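Local coordinates for protein YPM (PDB 1PM4) that acts as a superantigenic mitogen of Yersinia pseudotuberculosis, probably by stimulating T cells, and adopts a compact jelly-roll fold, at residues 36-41 with 98-103; 45-50 with 66-71. One frame throughout, in Å; residues are numbered along the deposited sequence.

The two contacts lie in the two facing four-stranded antiparallel sheets of the jelly roll, their centres about 9 Å apart. Interaction 1 joins strands 32-39 and 96-103, the two inner strands of one sheet; interaction 2 pairs strand 47-54 with 59-67, an outermost strand of the other sheet within this chain. Along the chain the order is 36-41, 45-50, 66-71, 98-103, so both segments of interaction 2 fall between those of interaction 1. They meet where the chain passes from 59-67 to 72-78: Asp69 takes a probable hydrogen bond from His39 ND1 and gives one to Leu38 O, fastening the connection between the two sheets to strand 32-39.

Interaction 1 of 2, residues 36-41 with 98-103; sequences AVLHST and YSLDAT
Four backbone hydrogen bonds join these antiparallel strands in two reciprocal pairs, Val37 with Asp101 and His39 with Ser99. The shortest runs from His39 N to Ser99 O (2.8 Å), almost in line with the carbonyl. Its return bond, from Ser99 N to His39 O at 2.9 Å, is met differently: the donor stands 40° out of the carbonyl plane. The non-hydrogen-bonded pairs alternate with these, Leu38-Leu100 between them and Ala36-Ala102 beyond Val37-Asp101; CA-H groups lean on carbonyl oxygens, Ala36 CA on Asp101 O at 3.0 Å.

The apolar contacts lie on the face carrying Ala36, Leu38, Leu100 and Ala102. Both leucines hold CG anti to the backbone N (chi1 -173° in Leu38), and their CD1 methyls meet at 4.2 Å. Ala36 CB rests 3.9 Å from Ala102 CB. This face looks into the jelly-roll sandwich, where Trp86 and Leu49 of the opposing sheet pack against Ala36 and Leu100, and Met47 against Leu38.

On the other face the side chains are more polar. Val37 CG1 lies beside the Asp101 carboxylate, 3.8 Å from OD2, and the same oxygen nears the edge of the His39 ring, 4.0 Å from CD2, with ring and carboxylate planes 74° apart. Outside the two segments, His39 has Asp69 as its polar partner, and Asp101 OD1 bonds to Thr8 OG1 on strand 6-13.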
loop_
_atom_site.group_PDB
_atom_site.type_symbol
_atom_site.label_atom_id
_atom_site.label_comp_id
_atom_site.label_asym_id
_atom_site.label_seq_id
_atom_site.Cartn_x
_atom_site.Cartn_y
_atom_site.Cartn_z
ATOM N N ALA A 36 -3.041 -10.773 -9.908
ATOM C CA ALA A 36 -4.076 -10.557 -10.903
ATOM C C ALA A 36 -3.570 -9.561 -11.905
ATOM O O ALA A 36 -2.698 -8.779 -11.623
ATOM C CB ALA A 36 -5.400 -10.065 -10.294
ATOM N N VAL A 37 -4.086 -9.667 -13.112
ATOM C CA VAL A 37 -3.812 -8.636 -14.176
ATOM C C VAL A 37 -5.075 -8.492 -14.972
ATOM O O VAL A 37 -5.736 -9.486 -15.296
ATOM C CB VAL A 37 -2.614 -8.973 -15.080
ATOM C CG1 VAL A 37 -2.833 -10.284 -15.808
ATOM C CG2 VAL A 37 -2.279 -7.799 -15.961
ATOM N N LEU A 38 -5.442 -7.238 -15.229
ATOM C CA LEU A 38 -6.577 -6.845 -16.026
ATOM C C LEU A 38 -6.212 -6.597 -17.450
ATOM O O LEU A 38 -5.208 -5.957 -17.690
ATOM C CB LEU A 38 -7.151 -5.568 -15.457
ATOM C CG LEU A 38 -8.473 -5.094 -16.073
ATOM C CD1 LEU A 38 -9.622 -6.109 -15.961
ATOM C CD2 LEU A 38 -8.845 -3.766 -15.333
ATOM N N HIS A 39 -7.014 -7.098 -18.387
ATOM C CA HIS A 39 -6.718 -6.897 -19.823
ATOM C C HIS A 39 -8.038 -6.555 -20.505
ATOM O O HIS A 39 -9.126 -6.748 -19.964
ATOM C CB HIS A 39 -6.125 -8.141 -20.469
ATOM C CG HIS A 39 -4.770 -8.570 -19.961
ATOM N ND1 HIS A 39 -3.670 -7.745 -19.993
ATOM C CD2 HIS A 39 -4.308 -9.780 -19.578
ATOM C CE1 HIS A 39 -2.608 -8.405 -19.552
ATOM N NE2 HIS A 39 -2.970 -9.645 -19.292
ATOM N N SER A 40 -7.931 -6.089 -21.746
ATOM C CA SER A 40 -9.086 -5.852 -22.604
ATOM C C SER A 40 -8.724 -6.017 -24.080
ATOM O O SER A 40 -7.605 -5.589 -24.504
ATOM C CB SER A 40 -9.645 -4.465 -22.379
ATOM O OG SER A 40 -10.768 -4.202 -23.196
ATOM N N THR A 41 -9.634 -6.645 -24.821
ATOM C CA THR A 41 -9.486 -6.662 -26.294
ATOM C C THR A 41 -9.685 -5.297 -26.913
ATOM O O THR A 41 -9.403 -5.164 -28.101
ATOM C CB THR A 41 -10.442 -7.655 -26.960
ATOM O OG1 THR A 41 -11.811 -7.317 -26.702
ATOM C CG2 THR A 41 -10.197 -9.058 -26.469
ATOM N N TYR A 98 -13.592 -6.991 -20.908
ATOM C CA TYR A 98 -12.474 -7.190 -19.975
ATOM C C TYR A 98 -12.127 -8.664 -19.820
ATOM O O TYR A 98 -12.957 -9.549 -20.092
ATOM C CB TYR A 98 -12.793 -6.579 -18.606
ATOM C CG TYR A 98 -13.817 -7.384 -17.793
ATOM C CD1 TYR A 98 -13.440 -8.386 -16.932
ATOM C CD2 TYR A 98 -15.174 -7.056 -17.842
ATOM C CE1 TYR A 98 -14.368 -9.135 -16.273
ATOM C CE2 TYR A 98 -16.096 -7.731 -17.110
ATOM C CZ TYR A 98 -15.685 -8.778 -16.279
ATOM O OH TYR A 98 -16.640 -9.527 -15.554
ATOM N N SER A 99 -10.914 -8.923 -19.401
ATOM C CA SER A 99 -10.528 -10.224 -18.900
ATOM C C SER A 99 -9.632 -9.999 -17.696
ATOM O O SER A 99 -8.760 -9.126 -17.692
ATOM C CB SER A 99 -9.874 -11.132 -19.979
ATOM O OG SER A 99 -8.620 -10.641 -20.439
ATOM N N LEU A 100 -9.865 -10.757 -16.641
ATOM C CA LEU A 100 -9.062 -10.637 -15.421
ATOM C C LEU A 100 -8.447 -12.038 -15.196
ATOM O O LEU A 100 -9.180 -12.985 -14.934
ATOM C CB LEU A 100 -9.975 -10.309 -14.268
ATOM C CG LEU A 100 -9.227 -10.090 -12.960
ATOM C CD1 LEU A 100 -8.395 -8.844 -12.977
ATOM C CD2 LEU A 100 -10.144 -10.099 -11.748
ATOM N N ASP A 101 -7.147 -12.124 -15.253
ATOM C CA ASP A 101 -6.437 -13.297 -14.813
ATOM C C ASP A 101 -6.158 -13.120 -13.340
ATOM O O ASP A 101 -5.615 -12.082 -12.931
ATOM C CB ASP A 101 -5.129 -13.428 -15.515
ATOM C CG ASP A 101 -5.232 -13.553 -16.989
ATOM O OD1 ASP A 101 -6.283 -13.882 -17.574
ATOM O OD2 ASP A 101 -4.229 -13.239 -17.670
ATOM N N ALA A 102 -6.595 -14.056 -12.519
ATOM C CA ALA A 102 -6.373 -13.957 -11.038
ATOM C C ALA A 102 -6.178 -15.273 -10.335
ATOM O O ALA A 102 -6.803 -16.271 -10.677
ATOM C CB ALA A 102 -7.581 -13.316 -10.426
ATOM N N THR A 103 -5.365 -15.240 -9.307
ATOM C CA THR A 103 -5.235 -16.349 -8.378
ATOM C C THR A 103 -6.591 -16.739 -7.849
ATOM O O THR A 103 -7.332 -15.889 -7.451
ATOM C CB THR A 103 -4.399 -15.916 -7.171
ATOM O OG1 THR A 103 -3.127 -15.524 -7.603
ATOM C CG2 THR A 103 -4.124 -17.150 -6.286
#

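Interaction 2 of 2, residues 45-50 with 66-71; sequences ADMTLI and NDIDKP
Leu49 and Asn66 pair through two backbone hydrogen bonds, Leu49 N to Asn66 O and Asn66 N to Leu49 O, both 2.9 Å; the first is the straighter, at 171°. Two residues on, past the non-hydrogen-bonded pair Thr48-Asp67, Ile68 N reaches Met47 O at 3.1 Å, bent to 138°. Ile68 also supplies the main apolar contact: with CG1 anti to the backbone N (chi1 -163°) its chain extends to set CD1 against Ala45 CB, 3.6 Å away, while its CB faces Met47 CB at 4.3 Å.

The strands are the two arms of a beta hairpin, 47-54 and 59-67, at the border of one jelly-roll sheet. Here the second arm leaves the sheet through a type II turn from Asp67 to Lys70, closed by Lys70 N on Asp67 O.

A water on the face bearing Thr48 and Asp67 bridges Asp67 OD1 (2.6 Å) and Thr48 OG1 (2.8 Å), with Met47 O also within hydrogen-bonding distance. Thr48 OG1 is also held by Asn91 ND2, which bonds to Asp46 OD1 as well. On the face bearing Leu49 and Asn66, both side chains pack on Leu72 of the facing sheet. Ser40 touches Ala45, Met47 and Ile68.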
loop_
_atom_site.group_PDB
_atom_site.type_symbol
_atom_site.label_atom_id
_atom_site.label_comp_id
_atom_site.label_asym_id
_atom_site.label_seq_id
_atom_site.Cartn_x
_atom_site.Cartn_y
_atom_site.Cartn_z
ATOM N N ALA A 45 -8.675 0.642 -24.095
ATOM C CA ALA A 45 -9.313 0.550 -22.800
ATOM C C ALA A 45 -8.576 1.358 -21.753
ATOM O O ALA A 45 -7.309 1.413 -21.747
ATOM C CB ALA A 45 -9.377 -0.904 -22.408
ATOM N N ASP A 46 -9.340 2.003 -20.866
ATOM C CA ASP A 46 -8.819 2.764 -19.757
ATOM C C ASP A 46 -9.514 2.291 -18.476
ATOM O O ASP A 46 -10.723 2.613 -18.276
ATOM C CB ASP A 46 -9.119 4.213 -19.979
ATOM C CG ASP A 46 -8.544 5.096 -18.911
ATOM O OD1 ASP A 46 -8.014 4.633 -17.879
ATOM O OD2 ASP A 46 -8.621 6.346 -19.095
ATOM N N MET A 47 -8.857 1.387 -17.711
ATOM C CA MET A 47 -9.453 0.733 -16.530
ATOM C C MET A 47 -8.444 0.644 -15.387
ATOM O O MET A 47 -7.206 0.701 -15.572
ATOM C CB MET A 47 -9.896 -0.703 -16.875
ATOM C CG MET A 47 -10.869 -0.718 -18.007
ATOM S SD MET A 47 -11.332 -2.508 -18.275
ATOM C CE MET A 47 -12.138 -2.338 -19.812
ATOM N N THR A 48 -8.992 0.599 -14.187
ATOM C CA THR A 48 -8.220 0.431 -12.992
ATOM C C THR A 48 -8.622 -0.796 -12.261
ATOM O O THR A 48 -9.789 -1.099 -12.177
ATOM C CB THR A 48 -8.392 1.733 -12.107
ATOM O OG1 THR A 48 -7.901 2.879 -12.834
ATOM C CG2 THR A 48 -7.556 1.653 -10.823
ATOM N N LEU A 49 -7.629 -1.510 -11.768
ATOM C CA LEU A 49 -7.845 -2.681 -10.929
ATOM C C LEU A 49 -7.427 -2.364 -9.492
ATOM O O LEU A 49 -6.278 -1.961 -9.240
ATOM C CB LEU A 49 -6.960 -3.795 -11.434
ATOM C CG LEU A 49 -7.037 -5.101 -10.666
ATOM C CD1 LEU A 49 -8.409 -5.780 -10.733
ATOM C CD2 LEU A 49 -5.980 -6.137 -11.149
ATOM N N ILE A 50 -8.337 -2.608 -8.575
ATOM C CA ILE A 50 -8.099 -2.333 -7.169
ATOM C C ILE A 50 -8.292 -3.627 -6.394
ATOM O O ILE A 50 -9.284 -4.325 -6.569
ATOM C CB ILE A 50 -9.062 -1.278 -6.646
ATOM C CG1 ILE A 50 -9.000 -0.029 -7.495
ATOM C CG2 ILE A 50 -8.727 -0.953 -5.191
ATOM C CD1 ILE A 50 -10.177 0.932 -7.225
ATOM N N ASN A 66 -3.668 -0.894 -9.694
ATOM C CA ASN A 66 -2.801 -0.803 -10.868
ATOM C C ASN A 66 -3.631 -0.453 -12.065
ATOM O O ASN A 66 -4.875 -0.696 -12.097
ATOM C CB ASN A 66 -2.066 -2.145 -11.096
ATOM C CG ASN A 66 -0.904 -2.380 -10.159
ATOM O OD1 ASN A 66 -1.048 -3.025 -9.080
ATOM N ND2 ASN A 66 0.296 -1.914 -10.588
ATOM N N ASP A 67 -2.991 0.041 -13.099
ATOM C CA ASP A 67 -3.676 0.271 -14.334
ATOM C C ASP A 67 -3.893 -1.059 -15.057
ATOM O O ASP A 67 -3.302 -2.078 -14.714
ATOM C CB ASP A 67 -2.845 1.190 -15.239
ATOM C CG ASP A 67 -2.490 2.505 -14.582
ATOM O OD1 ASP A 67 -3.353 3.148 -13.907
ATOM O OD2 ASP A 67 -1.317 2.947 -14.695
ATOM N N ILE A 68 -4.697 -0.993 -16.084
ATOM C CA ILE A 68 -4.861 -2.098 -17.056
ATOM C C ILE A 68 -3.489 -2.535 -17.550
ATOM O O ILE A 68 -2.572 -1.710 -17.683
ATOM C CB ILE A 68 -5.886 -1.688 -18.186
ATOM C CG1 ILE A 68 -6.377 -2.921 -18.944
ATOM C CG2 ILE A 68 -5.337 -0.591 -19.086
ATOM C CD1 ILE A 68 -7.335 -2.620 -20.050
ATOM N N ASP A 69 -3.313 -3.839 -17.680
ATOM C CA ASP A 69 -2.146 -4.493 -18.218
ATOM C C ASP A 69 -0.961 -4.534 -17.246
ATOM O O ASP A 69 0.044 -5.115 -17.609
ATOM C CB ASP A 69 -1.653 -3.898 -19.569
ATOM C CG ASP A 69 -2.673 -4.048 -20.671
ATOM O OD1 ASP A 69 -3.479 -5.025 -20.650
ATOM O OD2 ASP A 69 -2.789 -3.155 -21.526
ATOM N N LYS A 70 -1.074 -3.948 -16.059
ATOM C CA LYS A 70 -0.040 -3.987 -15.038
ATOM C C LYS A 70 -0.381 -4.989 -13.931
ATOM O O LYS A 70 -1.327 -4.782 -13.226
ATOM C CB LYS A 70 0.124 -2.590 -14.417
ATOM C CG LYS A 70 0.436 -1.567 -15.412
ATOM C CD LYS A 70 1.859 -1.631 -15.865
ATOM N N PRO A 71 0.378 -6.049 -13.755
ATOM C CA PRO A 71 0.018 -7.018 -12.702
ATOM C C PRO A 71 0.149 -6.479 -11.293
ATOM O O PRO A 71 0.981 -5.597 -11.016
ATOM C CB PRO A 71 0.904 -8.250 -12.962
ATOM C CG PRO A 71 1.726 -7.921 -14.146
ATOM C CD PRO A 71 1.453 -6.526 -14.654
HETATM O O HOH W 1 -5.878 3.395 -14.640
#